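Local coordinates for BH2331 protein (Bacillus halodurans, PDB 1VL5) that probably acts as an S-adenosylmethionine-dependent methyltransferase, moving a methyl group to a substrate not yet identified, at residues E40-A45 and K61-D66; R103-T108 and V129-G134; S124-V129 and A180-E185. All coordinates share one frame; numbering follows the deposited sequence.

Contact 1 (E40-A45 and K61-D66); sequences EVLDVA and KVVAFD
L42 meets V63 and F65 across two adjacent strands because each of the three carries a gamma carbon anti to its backbone nitrogen; for F65 (chi1 -179°) this lifts the ring off the sheet, while L42 adds a chi2 of 69° that swings CD1 over the neighbouring strand. L42 CD1 then rests against F65 CB at 3.8 Å and V63 CG1 at 3.9 Å, the leucine and phenylalanine side chains crossing obliquely. Branched and aromatic residues suit this buried face, where V44 also touches the F65 ring and F99 meets that ring edge-to-face.

Beneath them the strands run parallel, 4.7 Å apart at closest approach, in the first beta-alpha-beta unit of a Rossmann-like methyltransferase fold. V41 and D43 bond through both N and O: V41 N to K61 O, V63 N to V41 O at 2.8 Å, D43 N to V63 O, and F65 N to D43 O at 3.0 Å. At the N-terminal ends of the two strands, E40 and K61 extend side by side, yet their charged tips stay 4.9 Å apart from E40 OE2 to K61 NZ; the glutamate pairs with R103 and the lysine with E88.

At the C-terminal ends D66 OD2 comes within 3.2 Å of A45 C and accepts a hydrogen bond from G47 N, while the buried carboxylate of D43 ties strand 40-44 to T46, to A52 near the start of helix 50-55, and to T108. The middle of the contact is thus apolar and backbone-bonded, and D66 is in a position consistent with the ribose-binding acid at the end of the second strand in this family.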
ATOM      1  N   GLU A  40      -3.226 -10.220 -17.737  1.00 27.56           N
ATOM      2  CA  GLU A  40      -4.384  -9.596 -17.183  1.00 29.43           C
ATOM      3  C   GLU A  40      -4.116  -9.308 -15.694  1.00 26.94           C
ATOM      4  O   GLU A  40      -3.820 -10.211 -14.919  1.00 28.53           O
ATOM      5  CB  GLU A  40      -5.584 -10.482 -17.344  1.00 30.72           C
ATOM      6  CG  GLU A  40      -6.875  -9.735 -16.996  1.00 45.11           C
ATOM      7  CD  GLU A  40      -8.055 -10.342 -17.683  1.00 56.87           C
ATOM      8  OE1 GLU A  40      -7.881 -10.745 -18.872  1.00 63.74           O
ATOM      9  OE2 GLU A  40      -9.115 -10.417 -17.026  1.00 51.23           O
ATOM     10  N   VAL A  41      -4.229  -8.026 -15.342  1.00 25.50           N
ATOM     11  CA  VAL A  41      -3.824  -7.479 -14.068  1.00 26.63           C
ATOM     12  C   VAL A  41      -5.050  -6.987 -13.310  1.00 26.20           C
ATOM     13  O   VAL A  41      -5.878  -6.311 -13.883  1.00 26.18           O
ATOM     14  CB  VAL A  41      -2.888  -6.317 -14.280  1.00 25.95           C
ATOM     15  CG1 VAL A  41      -2.420  -5.694 -12.911  1.00 25.62           C
ATOM     16  CG2 VAL A  41      -1.699  -6.720 -15.118  1.00 22.16           C
ATOM     17  N   LEU A  42      -5.154  -7.335 -12.015  1.00 24.61           N
ATOM     18  CA  LEU A  42      -6.118  -6.750 -11.133  1.00 24.18           C
ATOM     19  C   LEU A  42      -5.419  -5.791 -10.162  1.00 29.02           C
ATOM     20  O   LEU A  42      -4.557  -6.205  -9.349  1.00 27.95           O
ATOM     21  CB  LEU A  42      -6.823  -7.870 -10.347  1.00 27.89           C
ATOM     22  CG  LEU A  42      -7.746  -7.490  -9.210  1.00 26.41           C
ATOM     23  CD1 LEU A  42      -8.919  -6.859  -9.828  1.00 25.30           C
ATOM     24  CD2 LEU A  42      -8.142  -8.683  -8.313  1.00 27.16           C
ATOM     25  N   ASP A  43      -5.792  -4.513 -10.235  1.00 28.51           N
ATOM     26  CA  ASP A  43      -5.267  -3.467  -9.346  1.00 25.84           C
ATOM     27  C   ASP A  43      -6.243  -3.241  -8.206  1.00 26.14           C
ATOM     28  O   ASP A  43      -7.293  -2.640  -8.396  1.00 31.23           O
ATOM     29  CB  ASP A  43      -4.999  -2.182 -10.145  1.00 27.47           C
ATOM     30  CG  ASP A  43      -4.317  -1.075  -9.308  1.00 28.25           C
ATOM     31  OD1 ASP A  43      -3.608  -1.375  -8.285  1.00 33.22           O
ATOM     32  OD2 ASP A  43      -4.503   0.110  -9.677  1.00 29.53           O
ATOM     33  N   VAL A  44      -5.944  -3.867  -7.061  1.00 29.06           N
ATOM     34  CA  VAL A  44      -6.805  -3.864  -5.889  1.00 28.83           C
ATOM     35  C   VAL A  44      -6.686  -2.531  -5.134  1.00 28.59           C
ATOM     36  O   VAL A  44      -5.568  -2.082  -4.814  1.00 28.68           O
ATOM     37  CB  VAL A  44      -6.509  -5.086  -4.958  1.00 30.56           C
ATOM     38  CG1 VAL A  44      -7.373  -5.074  -3.722  1.00 34.22           C
ATOM     39  CG2 VAL A  44      -6.704  -6.380  -5.701  1.00 31.67           C
ATOM     40  N   ALA A  45      -7.853  -1.920  -4.851  1.00 28.86           N
ATOM     41  CA  ALA A  45      -7.965  -0.623  -4.182  1.00 28.06           C
ATOM     42  C   ALA A  45      -7.237   0.403  -5.024  1.00 29.07           C
ATOM     43  O   ALA A  45      -6.260   1.036  -4.625  1.00 25.93           O
ATOM     44  CB  ALA A  45      -7.383  -0.710  -2.774  1.00 31.19           C
ATOM     45  N   LYS A  61      -4.697  -6.388 -20.371  1.00 31.32           N
ATOM     46  CA  LYS A  61      -5.868  -5.762 -19.756  1.00 33.24           C
ATOM     47  C   LYS A  61      -5.647  -5.497 -18.293  1.00 27.34           C
ATOM     48  O   LYS A  61      -4.983  -6.286 -17.605  1.00 29.57           O
ATOM     49  CB  LYS A  61      -7.055  -6.697 -19.880  1.00 34.52           C
ATOM     50  CG  LYS A  61      -8.248  -6.216 -19.075  1.00 47.56           C
ATOM     51  CD  LYS A  61      -9.574  -6.715 -19.599  1.00 50.92           C
ATOM     52  CE  LYS A  61     -10.691  -6.222 -18.698  1.00 40.72           C
ATOM     53  NZ  LYS A  61     -11.885  -6.958 -19.042  1.00 43.90           N
ATOM     54  N   VAL A  62      -6.239  -4.414 -17.790  1.00 26.91           N
ATOM     55  CA  VAL A  62      -6.220  -4.096 -16.350  1.00 25.74           C
ATOM     56  C   VAL A  62      -7.658  -3.934 -15.825  1.00 25.83           C
ATOM     57  O   VAL A  62      -8.490  -3.273 -16.451  1.00 25.87           O
ATOM     58  CB  VAL A  62      -5.433  -2.808 -16.022  1.00 27.60           C
ATOM     59  CG1 VAL A  62      -5.368  -2.587 -14.498  1.00 27.47           C
ATOM     60  CG2 VAL A  62      -3.993  -2.826 -16.641  1.00 27.36           C
ATOM     61  N   VAL A  63      -7.935  -4.532 -14.664  1.00 21.49           N
ATOM     62  CA  VAL A  63      -9.147  -4.262 -13.952  1.00 22.06           C
ATOM     63  C   VAL A  63      -8.769  -3.390 -12.793  1.00 25.07           C
ATOM     64  O   VAL A  63      -8.031  -3.813 -11.925  1.00 26.35           O
ATOM     65  CB  VAL A  63      -9.852  -5.546 -13.474  1.00 26.58           C
ATOM     66  CG1 VAL A  63     -11.043  -5.229 -12.623  1.00 22.36           C
ATOM     67  CG2 VAL A  63     -10.262  -6.404 -14.681  1.00 28.09           C
ATOM     68  N   ALA A  64      -9.285  -2.163 -12.771  1.00 26.96           N
ATOM     69  CA  ALA A  64      -9.092  -1.235 -11.652  1.00 23.89           C
ATOM     70  C   ALA A  64     -10.266  -1.395 -10.712  1.00 25.38           C
ATOM     71  O   ALA A  64     -11.428  -1.120 -11.075  1.00 25.37           O
ATOM     72  CB  ALA A  64      -8.993   0.211 -12.208  1.00 28.87           C
ATOM     73  N   PHE A  65      -9.968  -1.820  -9.487  1.00 25.57           N
ATOM     74  CA  PHE A  65     -10.974  -2.312  -8.560  1.00 25.97           C
ATOM     75  C   PHE A  65     -10.981  -1.491  -7.267  1.00 27.38           C
ATOM     76  O   PHE A  65      -9.928  -1.341  -6.604  1.00 24.92           O
ATOM     77  CB  PHE A  65     -10.572  -3.761  -8.275  1.00 27.43           C
ATOM     78  CG  PHE A  65     -11.464  -4.508  -7.347  1.00 24.78           C
ATOM     79  CD1 PHE A  65     -12.765  -4.874  -7.732  1.00 24.11           C
ATOM     80  CD2 PHE A  65     -10.990  -4.938  -6.119  1.00 27.01           C
ATOM     81  CE1 PHE A  65     -13.569  -5.617  -6.893  1.00 25.64           C
ATOM     82  CE2 PHE A  65     -11.796  -5.678  -5.289  1.00 31.06           C
ATOM     83  CZ  PHE A  65     -13.117  -6.003  -5.701  1.00 26.35           C
ATOM     84  N   ASP A  66     -12.147  -1.008  -6.856  1.00 25.59           N
ATOM     85  CA  ASP A  66     -12.236  -0.317  -5.579  1.00 26.38           C
ATOM     86  C   ASP A  66     -13.673  -0.315  -5.068  1.00 27.59           C
ATOM     87  O   ASP A  66     -14.606  -0.764  -5.749  1.00 23.17           O
ATOM     88  CB  ASP A  66     -11.674   1.107  -5.631  1.00 24.17           C
ATOM     89  CG  ASP A  66     -10.902   1.500  -4.374  1.00 30.64           C
ATOM     90  OD1 ASP A  66     -11.367   1.153  -3.246  1.00 28.62           O
ATOM     91  OD2 ASP A  66      -9.830   2.157  -4.509  1.00 27.08           O
TER

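Contact 2 (R103-T108 and V129-G134); sequences RFHIVT and VLKKGG
F104 and L130 pair as a single parallel bridge, their CA atoms 4.7 Å apart, where helix 119-129 of the Rossmann-like fold ends and the chain turns back beside strand 104-110. The carbonyl V129 O takes two donors: F104 N at 2.9 Å, almost straight at 174°, and R103 N from above the carbonyl plane. One residue on, K131 N gives its hydrogen to F104 O at 2.8 Å, and a type II turn from K131 to G134, with G133 at positive phi, leads into strand 134-142.

Apolar side chains fill the inner side. V129 CG2 touches V107 CG2 and F104 CD2, and L130 CD2 sits 3.7 Å from V107 CG2, compact branched residues suiting a seam between helix end and sheet. The extended R103 chain runs across one face of the F104 ring, its CG above the ring centre, while its guanidinium pairs with E40.

On the outer side K131 lies alongside H105, a long aliphatic chain well matched to a flat ring. Its CD is 3.9 Å from the ring centroid in a CH-pi contact, and H105 ND1 is taken up by E40 N. An alanine in place of K131 would probably uncover this face of the imidazole and leave the carbonyl of E102 without its ammonium partner. A bend at chi4 (-50°) turns NZ toward E102 O, while the chain, extended as far as CE, lays K131 CE 3.4 Å from R103 O.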
ATOM      1  N   ARG A 103      -8.200 -16.218 -12.582  1.00 28.75           N
ATOM      2  CA  ARG A 103      -8.436 -15.279 -13.686  1.00 27.56           C
ATOM      3  C   ARG A 103      -7.211 -14.390 -14.059  1.00 29.16           C
ATOM      4  O   ARG A 103      -6.937 -14.147 -15.245  1.00 31.56           O
ATOM      5  CB  ARG A 103      -9.580 -14.391 -13.326  1.00 31.25           C
ATOM      6  CG  ARG A 103      -9.715 -13.285 -14.262  1.00 38.47           C
ATOM      7  CD  ARG A 103     -11.056 -12.752 -14.303  1.00 38.48           C
ATOM      8  NE  ARG A 103     -11.023 -11.598 -15.196  1.00 35.39           N
ATOM      9  CZ  ARG A 103     -11.983 -10.702 -15.252  1.00 34.90           C
ATOM     10  NH1 ARG A 103     -13.074 -10.887 -14.546  1.00 31.38           N
ATOM     11  NH2 ARG A 103     -11.871  -9.655 -16.058  1.00 35.68           N
ATOM     12  N   PHE A 104      -6.449 -13.939 -13.054  1.00 27.04           N
ATOM     13  CA  PHE A 104      -5.409 -12.942 -13.279  1.00 24.26           C
ATOM     14  C   PHE A 104      -4.005 -13.490 -13.327  1.00 22.96           C
ATOM     15  O   PHE A 104      -3.657 -14.381 -12.566  1.00 27.66           O
ATOM     16  CB  PHE A 104      -5.548 -11.840 -12.184  1.00 23.41           C
ATOM     17  CG  PHE A 104      -6.873 -11.131 -12.237  1.00 23.95           C
ATOM     18  CD1 PHE A 104      -7.127 -10.204 -13.257  1.00 23.55           C
ATOM     19  CD2 PHE A 104      -7.921 -11.484 -11.401  1.00 26.81           C
ATOM     20  CE1 PHE A 104      -8.350  -9.581 -13.348  1.00 22.04           C
ATOM     21  CE2 PHE A 104      -9.181 -10.857 -11.500  1.00 23.28           C
ATOM     22  CZ  PHE A 104      -9.375  -9.897 -12.507  1.00 24.74           C
ATOM     23  N   HIS A 105      -3.138 -12.915 -14.187  1.00 24.16           N
ATOM     24  CA  HIS A 105      -1.705 -13.188 -14.078  1.00 25.21           C
ATOM     25  C   HIS A 105      -1.045 -12.429 -12.932  1.00 27.30           C
ATOM     26  O   HIS A 105      -0.091 -12.924 -12.316  1.00 24.36           O
ATOM     27  CB  HIS A 105      -1.008 -12.864 -15.377  1.00 28.97           C
ATOM     28  CG  HIS A 105      -1.601 -13.575 -16.555  1.00 28.05           C
ATOM     29  ND1 HIS A 105      -2.681 -13.076 -17.251  1.00 28.00           N
ATOM     30  CD2 HIS A 105      -1.269 -14.740 -17.154  1.00 31.96           C
ATOM     31  CE1 HIS A 105      -2.960 -13.888 -18.257  1.00 35.80           C
ATOM     32  NE2 HIS A 105      -2.124 -14.911 -18.218  1.00 29.34           N
ATOM     33  N   ILE A 106      -1.558 -11.216 -12.652  1.00 26.56           N
ATOM     34  CA  ILE A 106      -0.988 -10.332 -11.646  1.00 26.48           C
ATOM     35  C   ILE A 106      -2.076  -9.724 -10.791  1.00 23.68           C
ATOM     36  O   ILE A 106      -3.087  -9.326 -11.290  1.00 23.51           O
ATOM     37  CB  ILE A 106      -0.122  -9.191 -12.303  1.00 26.07           C
ATOM     38  CG1 ILE A 106       1.022  -9.778 -13.123  1.00 30.13           C
ATOM     39  CG2 ILE A 106       0.424  -8.260 -11.207  1.00 26.15           C
ATOM     40  CD1 ILE A 106       1.827  -8.757 -13.912  1.00 27.25           C
ATOM     41  N   VAL A 107      -1.864  -9.683  -9.479  1.00 25.04           N
ATOM     42  CA  VAL A 107      -2.666  -8.843  -8.614  1.00 25.98           C
ATOM     43  C   VAL A 107      -1.713  -7.824  -8.046  1.00 27.47           C
ATOM     44  O   VAL A 107      -0.671  -8.193  -7.504  1.00 29.00           O
ATOM     45  CB  VAL A 107      -3.360  -9.635  -7.477  1.00 23.25           C
ATOM     46  CG1 VAL A 107      -4.119  -8.702  -6.559  1.00 31.64           C
ATOM     47  CG2 VAL A 107      -4.310 -10.639  -8.023  1.00 26.47           C
ATOM     48  N   THR A 108      -2.065  -6.553  -8.170  1.00 28.65           N
ATOM     49  CA  THR A 108      -1.331  -5.479  -7.531  1.00 30.33           C
ATOM     50  C   THR A 108      -2.136  -4.792  -6.445  1.00 27.06           C
ATOM     51  O   THR A 108      -3.374  -4.690  -6.520  1.00 26.78           O
ATOM     52  CB  THR A 108      -0.863  -4.375  -8.536  1.00 31.59           C
ATOM     53  OG1 THR A 108      -1.925  -3.954  -9.426  1.00 32.44           O
ATOM     54  CG2 THR A 108       0.256  -4.845  -9.327  1.00 38.88           C
ATOM     55  N   VAL A 129      -7.797 -15.701  -6.954  1.00 24.76           N
ATOM     56  CA  VAL A 129      -8.160 -15.149  -8.278  1.00 25.20           C
ATOM     57  C   VAL A 129      -6.941 -15.154  -9.219  1.00 25.59           C
ATOM     58  O   VAL A 129      -7.053 -14.894 -10.433  1.00 25.32           O
ATOM     59  CB  VAL A 129      -8.729 -13.713  -8.162  1.00 28.02           C
ATOM     60  CG1 VAL A 129     -10.078 -13.651  -7.347  1.00 26.30           C
ATOM     61  CG2 VAL A 129      -7.591 -12.706  -7.657  1.00 28.76           C
ATOM     62  N   LEU A 130      -5.768 -15.415  -8.654  1.00 26.44           N
ATOM     63  CA  LEU A 130      -4.566 -15.628  -9.469  1.00 26.51           C
ATOM     64  C   LEU A 130      -4.535 -16.938 -10.214  1.00 25.95           C
ATOM     65  O   LEU A 130      -4.834 -17.980  -9.672  1.00 26.12           O
ATOM     66  CB  LEU A 130      -3.278 -15.540  -8.625  1.00 25.11           C
ATOM     67  CG  LEU A 130      -2.811 -14.136  -8.336  1.00 21.58           C
ATOM     68  CD1 LEU A 130      -1.703 -14.092  -7.301  1.00 25.45           C
ATOM     69  CD2 LEU A 130      -2.345 -13.390  -9.636  1.00 23.42           C
ATOM     70  N   LYS A 131      -4.108 -16.873 -11.464  1.00 29.12           N
ATOM     71  CA  LYS A 131      -3.649 -18.065 -12.146  1.00 29.27           C
ATOM     72  C   LYS A 131      -2.473 -18.775 -11.429  1.00 29.58           C
ATOM     73  O   LYS A 131      -1.679 -18.171 -10.699  1.00 24.58           O
ATOM     74  CB  LYS A 131      -3.260 -17.723 -13.542  1.00 32.51           C
ATOM     75  CG  LYS A 131      -4.466 -17.364 -14.409  1.00 29.74           C
ATOM     76  CD  LYS A 131      -3.979 -17.016 -15.773  1.00 33.88           C
ATOM     77  CE  LYS A 131      -5.091 -16.583 -16.753  1.00 39.16           C
ATOM     78  NZ  LYS A 131      -6.195 -17.520 -16.767  1.00 38.76           N
ATOM     79  N   LYS A 132      -2.349 -20.073 -11.659  1.00 25.39           N
ATOM     80  CA  LYS A 132      -1.168 -20.806 -11.172  1.00 29.02           C
ATOM     81  C   LYS A 132       0.010 -20.206 -11.868  1.00 25.26           C
ATOM     82  O   LYS A 132      -0.063 -19.889 -13.059  1.00 24.82           O
ATOM     83  CB  LYS A 132      -1.282 -22.308 -11.488  1.00 30.56           C
ATOM     84  CG  LYS A 132      -2.372 -22.963 -10.626  1.00 32.88           C
ATOM     85  CD  LYS A 132      -2.735 -24.393 -11.056  1.00 40.17           C
ATOM     86  N   GLY A 133       1.066 -19.958 -11.094  1.00 25.19           N
ATOM     87  CA  GLY A 133       2.256 -19.261 -11.577  1.00 26.76           C
ATOM     88  C   GLY A 133       2.102 -17.743 -11.614  1.00 27.15           C
ATOM     89  O   GLY A 133       3.004 -17.034 -12.075  1.00 26.97           O
ATOM     90  N   GLY A 134       0.942 -17.235 -11.214  1.00 27.26           N
ATOM     91  CA  GLY A 134       0.733 -15.782 -11.196  1.00 27.13           C
ATOM     92  C   GLY A 134       1.407 -15.126 -10.022  1.00 27.57           C
ATOM     93  O   GLY A 134       1.954 -15.823  -9.138  1.00 23.86           O
TER

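Contact 3 (S124-V129 and A180-E185); sequences SEAYRV and AGFELE
Y127 points the edge of its ring at the face of F182, a T-shaped pair with centroids 5.2 Å apart and planes at 84°. The atom that does the touching is Y127 CD2, which stands over the centre of the phenylalanine ring. The tyrosine reaches across because its CG lies anti to the backbone nitrogen (chi1 -168°), leaning the ring out from helix 119-129 toward the residues that follow helix 170-180. F182 in turn brings its far end to the helix backbone: CZ is 3.6 Å from Y127 N, and CE2 is 3.7 Å from Y127 CB. A126 CB also meets this end, a methyl small enough to let the ring come close to the helix.

One face of the tyrosine ring looks onto the backbone. A180 O sits over its centre, 3.4 Å from Y127 CG, while G181 O lies 3.3 Å from Y127 CE2. No direct hydrogen bond joins the two segments; a water instead donates to G181 O and is also hydrogen-bonded to Y127 OH. A tyrosine suits this partly exposed place, combining an apolar ring with a hydroxyl that reaches water. G181 ends its helix in a Schellman motif with phi 106°, and a beta carbon there would press on Y127 CE2.

Thus the C-terminal end of helix 170-180 and the turn into strand 183-195 pack against the last turns of helix 119-129, with V123 touching A180 and F182, L177 adding to the phenylalanine's surroundings, and A249 of strand 236-250 touching the same side chain.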
ATOM      1  N   SER A 124      -5.930 -14.136   0.797  1.00 28.15           N
ATOM      2  CA  SER A 124      -6.461 -15.405   0.303  1.00 29.47           C
ATOM      3  C   SER A 124      -7.275 -15.208  -0.946  1.00 28.61           C
ATOM      4  O   SER A 124      -7.194 -16.025  -1.871  1.00 27.11           O
ATOM      5  CB  SER A 124      -7.277 -16.152   1.371  1.00 32.18           C
ATOM      6  OG  SER A 124      -8.336 -15.373   1.809  1.00 31.56           O
ATOM      7  N   GLU A 125      -8.005 -14.104  -1.019  1.00 26.31           N
ATOM      8  CA  GLU A 125      -8.723 -13.778  -2.236  1.00 24.68           C
ATOM      9  C   GLU A 125      -7.773 -13.493  -3.376  1.00 26.73           C
ATOM     10  O   GLU A 125      -8.036 -13.889  -4.494  1.00 28.36           O
ATOM     11  CB  GLU A 125      -9.678 -12.609  -2.037  1.00 27.57           C
ATOM     12  CG  GLU A 125     -10.940 -12.928  -1.286  1.00 24.37           C
ATOM     13  CD  GLU A 125     -11.809 -13.899  -2.051  1.00 34.91           C
ATOM     14  OE1 GLU A 125     -12.521 -13.414  -2.949  1.00 28.42           O
ATOM     15  OE2 GLU A 125     -11.689 -15.145  -1.794  1.00 29.48           O
ATOM     16  N   ALA A 126      -6.679 -12.788  -3.108  1.00 24.99           N
ATOM     17  CA  ALA A 126      -5.654 -12.574  -4.135  1.00 27.34           C
ATOM     18  C   ALA A 126      -5.102 -13.915  -4.649  1.00 26.93           C
ATOM     19  O   ALA A 126      -5.084 -14.137  -5.851  1.00 22.34           O
ATOM     20  CB  ALA A 126      -4.548 -11.634  -3.648  1.00 26.76           C
ATOM     21  N   TYR A 127      -4.795 -14.842  -3.738  1.00 24.84           N
ATOM     22  CA  TYR A 127      -4.353 -16.200  -4.086  1.00 26.42           C
ATOM     23  C   TYR A 127      -5.371 -16.917  -4.979  1.00 26.14           C
ATOM     24  O   TYR A 127      -5.014 -17.553  -5.989  1.00 27.83           O
ATOM     25  CB  TYR A 127      -4.106 -17.044  -2.800  1.00 29.64           C
ATOM     26  CG  TYR A 127      -3.388 -18.343  -3.096  1.00 24.81           C
ATOM     27  CD1 TYR A 127      -4.090 -19.490  -3.464  1.00 25.44           C
ATOM     28  CD2 TYR A 127      -2.011 -18.387  -3.121  1.00 26.04           C
ATOM     29  CE1 TYR A 127      -3.446 -20.653  -3.756  1.00 31.47           C
ATOM     30  CE2 TYR A 127      -1.375 -19.534  -3.440  1.00 30.51           C
ATOM     31  CZ  TYR A 127      -2.101 -20.679  -3.731  1.00 31.06           C
ATOM     32  OH  TYR A 127      -1.421 -21.819  -4.063  1.00 30.34           O
ATOM     33  N   ARG A 128      -6.646 -16.790  -4.623  1.00 23.74           N
ATOM     34  CA  ARG A 128      -7.716 -17.496  -5.319  1.00 25.91           C
ATOM     35  C   ARG A 128      -7.886 -17.006  -6.758  1.00 22.70           C
ATOM     36  O   ARG A 128      -8.043 -17.817  -7.718  1.00 26.41           O
ATOM     37  CB  ARG A 128      -9.035 -17.394  -4.527  1.00 22.44           C
ATOM     38  CG  ARG A 128     -10.198 -18.117  -5.220  1.00 27.93           C
ATOM     39  CD  ARG A 128     -11.492 -17.893  -4.503  1.00 28.49           C
ATOM     40  NE  ARG A 128     -11.981 -16.521  -4.508  1.00 25.34           N
ATOM     41  CZ  ARG A 128     -12.511 -15.918  -5.560  1.00 29.40           C
ATOM     42  NH1 ARG A 128     -12.658 -16.550  -6.711  1.00 29.42           N
ATOM     43  NH2 ARG A 128     -12.948 -14.687  -5.446  1.00 26.98           N
ATOM     44  N   VAL A 129      -7.797 -15.701  -6.954  1.00 24.76           N
ATOM     45  CA  VAL A 129      -8.160 -15.149  -8.278  1.00 25.20           C
ATOM     46  C   VAL A 129      -6.941 -15.154  -9.219  1.00 25.59           C
ATOM     47  O   VAL A 129      -7.053 -14.894 -10.433  1.00 25.32           O
ATOM     48  CB  VAL A 129      -8.729 -13.713  -8.162  1.00 28.02           C
ATOM     49  CG1 VAL A 129     -10.078 -13.651  -7.347  1.00 26.30           C
ATOM     50  CG2 VAL A 129      -7.591 -12.706  -7.657  1.00 28.76           C
ATOM     51  N   ALA A 180      -1.550 -18.303   3.250  1.00 27.43           N
ATOM     52  CA  ALA A 180      -2.424 -18.333   2.085  1.00 27.28           C
ATOM     53  C   ALA A 180      -1.895 -19.233   0.960  1.00 31.04           C
ATOM     54  O   ALA A 180      -2.630 -19.543   0.003  1.00 24.74           O
ATOM     55  CB  ALA A 180      -2.610 -16.938   1.561  1.00 26.92           C
ATOM     56  N   GLY A 181      -0.619 -19.626   1.032  1.00 27.08           N
ATOM     57  CA  GLY A 181      -0.044 -20.496   0.021  1.00 27.05           C
ATOM     58  C   GLY A 181       0.889 -19.821  -0.924  1.00 28.17           C
ATOM     59  O   GLY A 181       1.386 -20.480  -1.813  1.00 25.66           O
ATOM     60  N   PHE A 182       1.151 -18.521  -0.746  1.00 26.80           N
ATOM     61  CA  PHE A 182       2.045 -17.810  -1.642  1.00 27.58           C
ATOM     62  C   PHE A 182       3.473 -18.198  -1.294  1.00 27.29           C
ATOM     63  O   PHE A 182       3.780 -18.464  -0.122  1.00 26.16           O
ATOM     64  CB  PHE A 182       1.928 -16.291  -1.455  1.00 28.83           C
ATOM     65  CG  PHE A 182       0.801 -15.666  -2.193  1.00 21.09           C
ATOM     66  CD1 PHE A 182       0.884 -15.484  -3.545  1.00 28.13           C
ATOM     67  CD2 PHE A 182      -0.322 -15.197  -1.513  1.00 29.75           C
ATOM     68  CE1 PHE A 182      -0.121 -14.892  -4.232  1.00 27.12           C
ATOM     69  CE2 PHE A 182      -1.337 -14.598  -2.182  1.00 26.98           C
ATOM     70  CZ  PHE A 182      -1.249 -14.441  -3.560  1.00 26.23           C
ATOM     71  N   GLU A 183       4.341 -18.180  -2.295  1.00 28.23           N
ATOM     72  CA  GLU A 183       5.788 -18.294  -2.049  1.00 28.04           C
ATOM     73  C   GLU A 183       6.450 -16.975  -2.410  1.00 27.00           C
ATOM     74  O   GLU A 183       6.476 -16.575  -3.544  1.00 26.41           O
ATOM     75  CB  GLU A 183       6.400 -19.443  -2.827  1.00 27.95           C
ATOM     76  CG  GLU A 183       5.964 -20.816  -2.313  1.00 30.90           C
ATOM     77  CD  GLU A 183       6.501 -21.979  -3.110  1.00 34.67           C
ATOM     78  OE1 GLU A 183       6.927 -21.828  -4.273  1.00 37.77           O
ATOM     79  OE2 GLU A 183       6.473 -23.080  -2.573  1.00 38.13           O
ATOM     80  N   LEU A 184       6.897 -16.273  -1.393  1.00 24.56           N
ATOM     81  CA  LEU A 184       7.627 -15.055  -1.537  1.00 26.58           C
ATOM     82  C   LEU A 184       8.844 -15.299  -2.421  1.00 25.23           C
ATOM     83  O   LEU A 184       9.523 -16.304  -2.307  1.00 27.08           O
ATOM     84  CB  LEU A 184       8.071 -14.533  -0.177  1.00 25.24           C
ATOM     85  CG  LEU A 184       8.777 -13.172  -0.229  1.00 28.59           C
ATOM     86  CD1 LEU A 184       7.828 -12.025  -0.646  1.00 28.14           C
ATOM     87  CD2 LEU A 184       9.409 -12.852   1.084  1.00 30.12           C
ATOM     88  N   GLU A 185       9.050 -14.399  -3.356  1.00 25.73           N
ATOM     89  CA  GLU A 185      10.252 -14.387  -4.189  1.00 24.83           C
ATOM     90  C   GLU A 185      11.173 -13.257  -3.770  1.00 26.64           C
ATOM     91  O   GLU A 185      12.340 -13.485  -3.657  1.00 26.45           O
ATOM     92  CB  GLU A 185       9.865 -14.263  -5.667  1.00 25.80           C
ATOM     93  CG  GLU A 185       9.203 -15.539  -6.177  1.00 25.58           C
ATOM     94  CD  GLU A 185       8.945 -15.600  -7.641  1.00 28.62           C
ATOM     95  OE1 GLU A 185       9.055 -14.564  -8.335  1.00 32.01           O
ATOM     96  OE2 GLU A 185       8.633 -16.745  -8.083  1.00 27.56           O
TER
HETATM   97  O   HOH W   1       0.903 -22.950  -2.348  1.00 26.21           O

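Contacts 1 and 2 are largely buried and both reach the same sheet, contact 2 through strand 104-110, with strand 40-44 lying between strands 61-66 and 104-110; probable backbone hydrogen bonds from V44 N to T108 O and from T108 N to L42 O join them. Contact 3 is only partly buried and packs a helix against the end of another. V129, the last residue of helix 119-129, is common to contacts 2 and 3, and L130, the next residue, touches F182 through CD1 to CE1. The chemistry follows the setting: regular parallel-strand bonds in contact 1, three backbone bonds around a helix end in contact 2, and ring packing with one bridging water in contact 3.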